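Local coordinates for protein HTPA Reductase (Selaginella moellendorffii, PDB 5U5N) that probably catalyses the NADH- or NADPH-dependent reduction that yields tetrahydrodipicolinate in lysine biosynthesis, and binds NAD, at residues A[43-46]-A[51-54]; A[111-116]-A[123-128]; A[152-157]-A[227-232]. All coordinates share one frame; numbering follows the deposited sequence.

Contact 1. Residues A[43-46]-A[51-54]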
loop_
_atom_site.group_PDB
_atom_site.type_symbol
_atom_site.label_atom_id
_atom_site.label_comp_id
_atom_site.label_asym_id
_atom_site.label_seq_id
_atom_site.Cartn_x
_atom_site.Cartn_y
_atom_site.Cartn_z
ATOM N N GLY A 43 -8.972 -27.476 36.623
ATOM C CA GLY A 43 -9.681 -28.163 35.541
ATOM C C GLY A 43 -11.139 -27.709 35.414
ATOM O O GLY A 43 -11.776 -27.303 36.401
ATOM N N LYS A 44 -11.675 -27.772 34.206
ATOM C CA LYS A 44 -13.069 -27.388 33.968
ATOM C C LYS A 44 -13.535 -27.793 32.564
ATOM O O LYS A 44 -12.730 -28.178 31.733
ATOM C CB LYS A 44 -13.245 -25.868 34.144
ATOM C CG LYS A 44 -12.209 -25.025 33.384
ATOM C CD LYS A 44 -12.350 -23.566 33.710
ATOM C CE LYS A 44 -11.845 -23.200 35.103
ATOM N NZ LYS A 44 -10.357 -23.123 35.185
ATOM N N ARG A 45 -14.839 -27.682 32.338
ATOM C CA ARG A 45 -15.474 -27.953 31.056
ATOM C C ARG A 45 -16.014 -26.624 30.557
ATOM O O ARG A 45 -16.834 -26.005 31.225
ATOM C CB ARG A 45 -16.660 -28.936 31.193
ATOM C CG ARG A 45 -16.363 -30.428 31.149
ATOM C CD ARG A 45 -17.539 -31.249 31.711
ATOM N NE ARG A 45 -17.754 -31.024 33.168
ATOM C CZ ARG A 45 -18.796 -31.430 33.886
ATOM N NH1 ARG A 45 -19.787 -32.139 33.336
ATOM N NH2 ARG A 45 -18.843 -31.142 35.193
ATOM N N VAL A 46 -15.557 -26.192 29.382
ATOM C CA VAL A 46 -16.084 -24.967 28.755
ATOM C C VAL A 46 -16.780 -25.309 27.445
ATOM O O VAL A 46 -16.432 -26.299 26.793
ATOM C CB VAL A 46 -14.989 -23.909 28.516
ATOM C CG1 VAL A 46 -14.314 -23.514 29.817
ATOM C CG2 VAL A 46 -13.928 -24.364 27.535
ATOM N N VAL A 51 -19.169 -27.154 21.105
ATOM C CA VAL A 51 -18.124 -28.132 21.438
ATOM C C VAL A 51 -17.721 -27.934 22.893
ATOM O O VAL A 51 -17.362 -26.841 23.308
ATOM C CB VAL A 51 -16.890 -27.995 20.523
ATOM C CG1 VAL A 51 -15.777 -28.972 20.920
ATOM C CG2 VAL A 51 -17.308 -28.163 19.064
ATOM N N GLU A 52 -17.798 -29.010 23.660
ATOM C CA GLU A 52 -17.478 -29.000 25.069
ATOM C C GLU A 52 -15.999 -29.331 25.183
ATOM O O GLU A 52 -15.586 -30.382 24.746
ATOM C CB GLU A 52 -18.353 -30.027 25.777
ATOM C CG GLU A 52 -18.191 -30.033 27.299
ATOM C CD GLU A 52 -18.761 -31.272 27.956
ATOM O OE1 GLU A 52 -19.997 -31.490 27.804
ATOM O OE2 GLU A 52 -17.950 -32.009 28.589
ATOM N N VAL A 53 -15.201 -28.416 25.729
ATOM C CA VAL A 53 -13.753 -28.629 25.872
ATOM C C VAL A 53 -13.407 -28.944 27.327
ATOM O O VAL A 53 -13.719 -28.176 28.230
ATOM C CB VAL A 53 -12.920 -27.406 25.403
ATOM C CG1 VAL A 53 -11.427 -27.667 25.538
ATOM C CG2 VAL A 53 -13.239 -27.062 23.945
ATOM N N ASP A 54 -12.738 -30.070 27.508
ATOM C CA ASP A 54 -12.168 -30.501 28.781
ATOM C C ASP A 54 -10.849 -29.738 29.022
ATOM O O ASP A 54 -9.828 -30.044 28.425
ATOM C CB ASP A 54 -11.928 -32.008 28.681
ATOM C CG ASP A 54 -11.555 -32.654 29.982
ATOM O OD1 ASP A 54 -11.553 -31.993 31.041
ATOM O OD2 ASP A 54 -11.272 -33.879 29.951
#

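Contact 2. Residues A[111-116]-A[123-128]. With NAD (nicotinamide-adenine-dinucleotide), chain C.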
loop_
_atom_site.group_PDB
_atom_site.type_symbol
_atom_site.label_atom_id
_atom_site.label_comp_id
_atom_site.label_asym_id
_atom_site.label_seq_id
_atom_site.Cartn_x
_atom_site.Cartn_y
_atom_site.Cartn_z
ATOM N N LYS A 111 15.628 -17.883 21.868
ATOM C CA LYS A 111 15.549 -19.302 22.272
ATOM C C LYS A 111 14.344 -19.999 21.643
ATOM O O LYS A 111 14.472 -21.118 21.155
ATOM C CB LYS A 111 15.500 -19.455 23.795
ATOM N N LEU A 112 13.190 -19.326 21.669
ATOM C CA LEU A 112 11.963 -19.766 20.990
ATOM C C LEU A 112 12.198 -20.189 19.528
ATOM O O LEU A 112 11.949 -21.339 19.147
ATOM C CB LEU A 112 10.910 -18.652 21.057
ATOM C CG LEU A 112 9.592 -18.761 20.248
ATOM C CD1 LEU A 112 8.831 -20.028 20.580
ATOM C CD2 LEU A 112 8.692 -17.571 20.500
ATOM N N LEU A 113 12.684 -19.262 18.715
ATOM C CA LEU A 113 12.934 -19.561 17.308
ATOM C C LEU A 113 14.026 -20.617 17.146
ATOM O O LEU A 113 13.957 -21.431 16.241
ATOM C CB LEU A 113 13.294 -18.286 16.543
ATOM C CG LEU A 113 12.196 -17.212 16.501
ATOM C CD1 LEU A 113 12.737 -15.857 16.095
ATOM C CD2 LEU A 113 11.114 -17.605 15.530
ATOM N N ASP A 114 15.000 -20.637 18.042
ATOM C CA ASP A 114 16.097 -21.620 17.992
ATOM C C ASP A 114 15.568 -23.034 18.159
ATOM O O ASP A 114 15.812 -23.878 17.316
ATOM C CB ASP A 114 17.176 -21.323 19.070
ATOM C CG ASP A 114 18.475 -22.106 18.859
ATOM O OD1 ASP A 114 18.589 -22.836 17.865
ATOM O OD2 ASP A 114 19.393 -21.992 19.687
ATOM N N VAL A 115 14.832 -23.272 19.236
ATOM C CA VAL A 115 14.284 -24.598 19.535
ATOM C C VAL A 115 13.394 -25.134 18.393
ATOM O O VAL A 115 13.483 -26.313 18.027
ATOM C CB VAL A 115 13.541 -24.560 20.891
ATOM C CG1 VAL A 115 12.643 -25.759 21.083
ATOM C CG2 VAL A 115 14.531 -24.494 22.035
ATOM N N ALA A 116 12.548 -24.270 17.836
ATOM C CA ALA A 116 11.677 -24.650 16.720
ATOM C C ALA A 116 12.455 -25.041 15.452
ATOM O O ALA A 116 12.171 -26.063 14.830
ATOM C CB ALA A 116 10.684 -23.532 16.422
ATOM N N SER A 123 6.191 -25.197 12.379
ATOM C CA SER A 123 5.685 -24.116 13.215
ATOM C C SER A 123 5.468 -22.791 12.498
ATOM O O SER A 123 6.053 -22.518 11.468
ATOM C CB SER A 123 6.625 -23.881 14.431
ATOM O OG SER A 123 7.976 -23.999 14.066
ATOM N N ILE A 124 4.609 -21.979 13.091
ATOM C CA ILE A 124 4.469 -20.586 12.747
ATOM C C ILE A 124 4.658 -19.847 14.053
ATOM O O ILE A 124 3.894 -20.020 15.001
ATOM C CB ILE A 124 3.086 -20.280 12.131
ATOM C CG1 ILE A 124 2.979 -20.903 10.738
ATOM C CG2 ILE A 124 2.876 -18.775 12.028
ATOM C CD1 ILE A 124 1.553 -21.152 10.325
ATOM N N ILE A 125 5.684 -19.015 14.100
ATOM C CA ILE A 125 5.938 -18.167 15.238
ATOM C C ILE A 125 5.766 -16.754 14.728
ATOM O O ILE A 125 6.571 -16.258 13.924
ATOM C CB ILE A 125 7.355 -18.413 15.817
ATOM C CG1 ILE A 125 7.383 -19.826 16.428
ATOM C CG2 ILE A 125 7.707 -17.364 16.869
ATOM C CD1 ILE A 125 8.755 -20.370 16.725
ATOM N N ALA A 126 4.694 -16.115 15.171
ATOM C CA ALA A 126 4.420 -14.769 14.719
ATOM C C ALA A 126 3.800 -13.966 15.854
ATOM O O ALA A 126 2.663 -14.270 16.296
ATOM C CB ALA A 126 3.492 -14.816 13.518
ATOM N N PRO A 127 4.528 -12.953 16.341
ATOM C CA PRO A 127 3.988 -12.103 17.391
ATOM C C PRO A 127 2.949 -11.057 16.933
ATOM O O PRO A 127 2.374 -10.377 17.789
ATOM C CB PRO A 127 5.248 -11.438 17.954
ATOM C CG PRO A 127 6.161 -11.340 16.784
ATOM C CD PRO A 127 5.870 -12.518 15.918
ATOM N N GLN A 128 2.732 -10.912 15.627
ATOM C CA GLN A 128 1.571 -10.154 15.085
ATOM C C GLN A 128 0.824 -11.059 14.088
ATOM O O GLN A 128 1.343 -11.366 13.030
ATOM C CB GLN A 128 2.054 -8.841 14.452
ATOM C CG GLN A 128 1.099 -8.102 13.525
ATOM C CD GLN A 128 -0.106 -7.523 14.192
ATOM O OE1 GLN A 128 -1.141 -8.167 14.314
ATOM N NE2 GLN A 128 0.003 -6.273 14.581
HETATM P PA NAD C . -5.097 -14.066 29.119
HETATM O O1A NAD C . -4.395 -13.607 30.385
HETATM O O2A NAD C . -6.545 -13.710 28.845
HETATM O O5B NAD C . -4.993 -15.649 28.977
HETATM C C5B NAD C . -3.759 -16.338 28.935
HETATM C C4B NAD C . -4.039 -17.724 29.500
HETATM O O4B NAD C . -2.889 -18.566 29.416
HETATM C C3B NAD C . -4.473 -17.698 30.965
HETATM O O3B NAD C . -5.872 -18.024 31.050
HETATM C C2B NAD C . -3.532 -18.685 31.674
HETATM O O2B NAD C . -4.207 -19.454 32.696
HETATM C C1B NAD C . -2.951 -19.498 30.500
HETATM N N9A NAD C . -1.625 -20.151 30.677
HETATM C C8A NAD C . -0.555 -19.669 31.342
HETATM N N7A NAD C . 0.478 -20.541 31.282
HETATM C C5A NAD C . 0.081 -21.603 30.557
HETATM C C6A NAD C . 0.678 -22.886 30.126
HETATM N N6A NAD C . 1.948 -23.205 30.456
HETATM N N1A NAD C . -0.069 -23.730 29.382
HETATM C C2A NAD C . -1.344 -23.441 29.043
HETATM N N3A NAD C . -1.955 -22.290 29.415
HETATM C C4A NAD C . -1.305 -21.345 30.156
HETATM O O3 NAD C . -4.150 -13.612 27.890
HETATM P PN NAD C . -4.707 -13.170 26.432
HETATM O O1N NAD C . -5.428 -11.860 26.654
HETATM O O2N NAD C . -5.438 -14.337 25.795
HETATM O O5D NAD C . -3.300 -13.007 25.658
HETATM C C5D NAD C . -2.435 -14.132 25.547
HETATM C C4D NAD C . -1.111 -13.799 24.872
HETATM O O4D NAD C . -1.340 -13.574 23.476
HETATM C C3D NAD C . -0.423 -12.541 25.422
HETATM O O3D NAD C . 0.998 -12.733 25.546
HETATM C C2D NAD C . -0.724 -11.481 24.380
HETATM O O2D NAD C . 0.294 -10.486 24.263
HETATM C C1D NAD C . -0.780 -12.307 23.103
HETATM N N1N NAD C . -1.494 -11.687 21.967
HETATM C C2N NAD C . -0.898 -11.797 20.765
HETATM C C3N NAD C . -1.464 -11.273 19.606
HETATM C C7N NAD C . -0.751 -11.404 18.273
HETATM O O7N NAD C . -0.975 -10.569 17.411
HETATM N N7N NAD C . 0.119 -12.396 18.022
HETATM C C4N NAD C . -2.687 -10.612 19.723
HETATM C C5N NAD C . -3.301 -10.498 20.969
HETATM C C6N NAD C . -2.680 -11.049 22.089
#

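Contact 3. Residues A[152-157]-A[227-232]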
loop_
_atom_site.group_PDB
_atom_site.type_symbol
_atom_site.label_atom_id
_atom_site.label_comp_id
_atom_site.label_asym_id
_atom_site.label_seq_id
_atom_site.Cartn_x
_atom_site.Cartn_y
_atom_site.Cartn_z
ATOM N N SER A 152 10.362 12.719 -0.612
ATOM C CA SER A 152 11.356 13.670 -0.117
ATOM C C SER A 152 10.764 15.085 -0.145
ATOM O O SER A 152 10.170 15.486 -1.133
ATOM C CB SER A 152 12.580 13.626 -1.022
ATOM O OG SER A 152 13.642 14.307 -0.464
ATOM N N GLY A 153 10.846 15.798 0.973
ATOM C CA GLY A 153 10.245 17.138 1.107
ATOM C C GLY A 153 8.880 17.157 1.775
ATOM O O GLY A 153 8.462 18.191 2.286
ATOM N N TYR A 154 8.164 16.033 1.759
ATOM C CA TYR A 154 6.817 15.949 2.336
ATOM C C TYR A 154 6.909 15.981 3.846
ATOM O O TYR A 154 7.969 15.723 4.396
ATOM C CB TYR A 154 6.082 14.682 1.885
ATOM C CG TYR A 154 5.460 14.775 0.504
ATOM C CD1 TYR A 154 6.199 15.196 -0.607
ATOM C CD2 TYR A 154 4.115 14.432 0.300
ATOM C CE1 TYR A 154 5.602 15.282 -1.890
ATOM C CE2 TYR A 154 3.527 14.515 -0.956
ATOM C CZ TYR A 154 4.275 14.935 -2.050
ATOM O OH TYR A 154 3.676 15.021 -3.304
ATOM N N THR A 155 5.799 16.330 4.493
ATOM C CA THR A 155 5.666 16.301 5.934
ATOM C C THR A 155 4.874 15.058 6.340
ATOM O O THR A 155 3.901 14.691 5.661
ATOM C CB THR A 155 4.934 17.561 6.439
ATOM O OG1 THR A 155 5.779 18.676 6.254
ATOM C CG2 THR A 155 4.656 17.489 7.960
ATOM N N LEU A 156 5.271 14.455 7.465
ATOM C CA LEU A 156 4.596 13.303 8.038
ATOM C C LEU A 156 4.030 13.619 9.418
ATOM O O LEU A 156 4.740 14.152 10.293
ATOM C CB LEU A 156 5.568 12.121 8.172
ATOM C CG LEU A 156 5.053 10.832 8.828
ATOM C CD1 LEU A 156 3.875 10.251 8.046
ATOM C CD2 LEU A 156 6.177 9.825 8.942
ATOM N N GLN A 157 2.758 13.256 9.623
ATOM C CA GLN A 157 2.175 13.166 10.958
ATOM C C GLN A 157 1.676 11.750 11.130
ATOM O O GLN A 157 1.124 11.145 10.191
ATOM C CB GLN A 157 0.991 14.083 11.132
ATOM C CG GLN A 157 1.268 15.558 10.941
ATOM C CD GLN A 157 0.030 16.281 10.449
ATOM O OE1 GLN A 157 -0.577 17.038 11.189
ATOM N NE2 GLN A 157 -0.390 15.986 9.219
ATOM N N GLY A 227 1.450 21.959 0.430
ATOM C CA GLY A 227 0.179 21.669 1.052
ATOM C C GLY A 227 -0.909 21.226 0.122
ATOM O O GLY A 227 -2.005 21.038 0.582
ATOM N N THR A 228 -0.639 21.074 -1.182
ATOM C CA THR A 228 -1.670 20.693 -2.149
ATOM C C THR A 228 -1.853 19.179 -2.347
ATOM O O THR A 228 -2.831 18.773 -2.974
ATOM C CB THR A 228 -1.406 21.304 -3.537
ATOM O OG1 THR A 228 -0.194 20.770 -4.092
ATOM C CG2 THR A 228 -1.330 22.829 -3.466
ATOM N N VAL A 229 -0.923 18.351 -1.848
ATOM C CA VAL A 229 -1.045 16.885 -1.936
ATOM C C VAL A 229 -1.131 16.300 -0.537
ATOM O O VAL A 229 -0.240 16.527 0.264
ATOM C CB VAL A 229 0.142 16.240 -2.681
ATOM C CG1 VAL A 229 -0.091 14.742 -2.892
ATOM C CG2 VAL A 229 0.391 16.943 -4.012
ATOM N N PHE A 230 -2.207 15.541 -0.289
ATOM C CA PHE A 230 -2.492 14.910 0.993
ATOM C C PHE A 230 -2.702 13.408 0.754
ATOM O O PHE A 230 -3.601 13.014 -0.023
ATOM C CB PHE A 230 -3.739 15.563 1.598
ATOM C CG PHE A 230 -4.209 14.945 2.904
ATOM C CD1 PHE A 230 -3.619 15.288 4.092
ATOM C CD2 PHE A 230 -5.291 14.068 2.924
ATOM C CE1 PHE A 230 -4.074 14.744 5.305
ATOM C CE2 PHE A 230 -5.762 13.512 4.115
ATOM C CZ PHE A 230 -5.148 13.848 5.309
ATOM N N PHE A 231 -1.867 12.590 1.400
ATOM C CA PHE A 231 -2.050 11.140 1.494
ATOM C C PHE A 231 -2.408 10.785 2.925
ATOM O O PHE A 231 -1.819 11.312 3.874
ATOM C CB PHE A 231 -0.783 10.370 1.155
ATOM C CG PHE A 231 -0.444 10.346 -0.300
ATOM C CD1 PHE A 231 0.240 11.404 -0.888
ATOM C CD2 PHE A 231 -0.724 9.224 -1.067
ATOM C CE1 PHE A 231 0.585 11.373 -2.219
ATOM C CE2 PHE A 231 -0.380 9.205 -2.424
ATOM C CZ PHE A 231 0.262 10.279 -2.991
ATOM N N GLU A 232 -3.372 9.895 3.071
ATOM C CA GLU A 232 -3.752 9.416 4.380
ATOM C C GLU A 232 -3.951 7.896 4.320
ATOM O O GLU A 232 -4.653 7.400 3.433
ATOM C CB GLU A 232 -4.975 10.156 4.888
ATOM C CG GLU A 232 -5.407 9.745 6.307
ATOM C CD GLU A 232 -6.676 10.433 6.755
ATOM O OE1 GLU A 232 -7.770 10.108 6.212
ATOM O OE2 GLU A 232 -6.556 11.364 7.585
#

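Contact 1. Residues A[43-46]-A[51-54]
V46 and V53 face each other as the hydrogen-bonded pair of an antiparallel hairpin, and their two backbone bonds carry this contact. V46 N donates to V53 O at 2.9 Å with an angle of 163° at the hydrogen, and V53 N returns a shorter bond of 2.7 Å to V46 O. Each carbonyl oxygen also receives a CA-H contact from the residue beside the donor: R45 CA lies 3.3 Å from V53 O, and E52 CA approaches V46 O in the same manner. On the face holding the two valines, V46 CG2 rests 3.8 Å from V53 CB. Beta-branched valines suit this place, being apolar on the covered face and at ease in an extended backbone.

The face with R45, E52 and D54 is more open and more polar. R45 pairs directly with D54 in the non-hydrogen-bonded register, yet its side chain runs alongside E52 instead, both leaving the sheet in a common direction. E52 is extended, with CG trans to its own nitrogen (chi1 -175°), and this brings its OE2 to 3.2 Å from R45 CD. The aliphatic stem, not the charged head, is therefore what the carboxylate touches. R45 NE stays 4.7 Å from E52 OE2, with guanidinium and carboxylate planes 69° apart, so any attraction is probably a general electrostatic one. Long charged residues fit a surface where their ends can meet water.

One step back, K44 turns its amine to G42 O and lies about 4 Å, nearest side-chain atoms, from a bound calcium ion. The hairpin gives a small mixed sheet its edge strand 44-48 and its central strand 51-57; strand 34-37 follows, where D54 bonds S35 by backbone, while C12 packs against both V46 and V53.

Contact 2. Residues A[111-116]-A[123-128]
I125 projects from its strand against the face of helix 109-119 formed by L112, L113 and A116. Its CB already meets the helix, 3.9 Å from L113 CD2. There the chain divides: CG2, trans to the backbone nitrogen, meets L113 CD2 at 3.7 Å and L112 CD2 at 3.8 Å, from directions roughly at right angles. The other branch runs on through CG1, and a nearly straight chi2 of 165° carries CD1 to A116 CB at 3.7 Å, with L112 CD1 and L113 CD2 also beside it. A branched isoleucine thus fills two places at once, and the small A116 lets the strand's side chains come close to the helix backbone.

This is the packing of a beta-alpha-beta unit (strand 100-102, helix 109-119, strand 123-125) in the Rossmann-type domain, the helix running almost antiparallel to the strand it leads into. L112 and I125 run antiparallel alongside one another, and L112 also reaches V86 and A90 of helix 86-95; an alanine here would probably open a gap between I125 and that second helix. At the strand's start, S123 OG lies 3.6 Å from A116 CB, while its hydrogen bond goes to T121 O. Beyond the strand, the chain turns to the cofactor, where P127 O stands 3.0 Å from the carboxamide nitrogen N7N of NAD.

Contact 3. Residues A[152-157]-A[227-232]
Y154 drives the end of its ring against V229, and this is the close part of the contact. The phenol oxygen does most of the touching: OH lies 3.8 Å from V229 CB, equally near V229 CG1, and hardly farther from V229 CG2. Ring atom CE2 adds a looser approach, 4.1 Å from the same CG1, which sits at the ring edge, near its plane. The tyrosine's CG stands opposite its carbonyl carbon (chi1 -81°), and from there the long ring spans a distance the backbones do not close, for the nearest CA atoms, those of Y154 and G227, are 8.9 Å apart. The length of tyrosine suits it to span this width, and the compact valine offers a broad aliphatic surface for the ring's end.

The two segments are not neighbouring strands. Strands 155-162 and 229-238 flank strand 215-223 in the mixed sheet of the C-terminal domain, and Y154 crosses over that middle strand, packing on its I222. Strand 229-238 is an edge strand within its own chain, but V229 to E232 pair antiparallel with a strand of the second subunit, so the sheet continues through the dimer interface, where V229 packs on I242 of that subunit.

Toward F231 the contact slackens. Y154 CE2 and F231 CE1 come no closer than 4.5 Å, their rings meeting obliquely, and F151 makes an edge-to-face contact with each of them. On the other side of Y154, the chain passes through exposed G153, whose phi of 97° and psi of -22° would bring a CB into the carbonyl oxygen of S152, which explains the glycine. G227, likewise exposed and at positive phi, precedes T228, whose OG1 hydrogen-bonds both D226 OD1 of its own chain and S241 OG of the second subunit.

Overall arrangement
The three contacts follow one another along the chain without touching. Contacts 1 and 2 belong to the nucleotide-binding part, with centres 28 Å apart and the dinucleotide stretched between them: the K44 side chain of contact 1 comes within about 8 Å of NAD at its adenosine end, whereas contact 2 includes, at the end of segment 123-128, residues beside the nicotinamide carboxamide, and the next residue, M129, hydrogen-bonds NAD through its N. Contact 3 lies in the C-terminal domain, away from the cofactor and at the dimer interface. Its centre is 38 Å from that of contact 2 and 53 Å from that of contact 1, which is on the opposite side of the chain's centre.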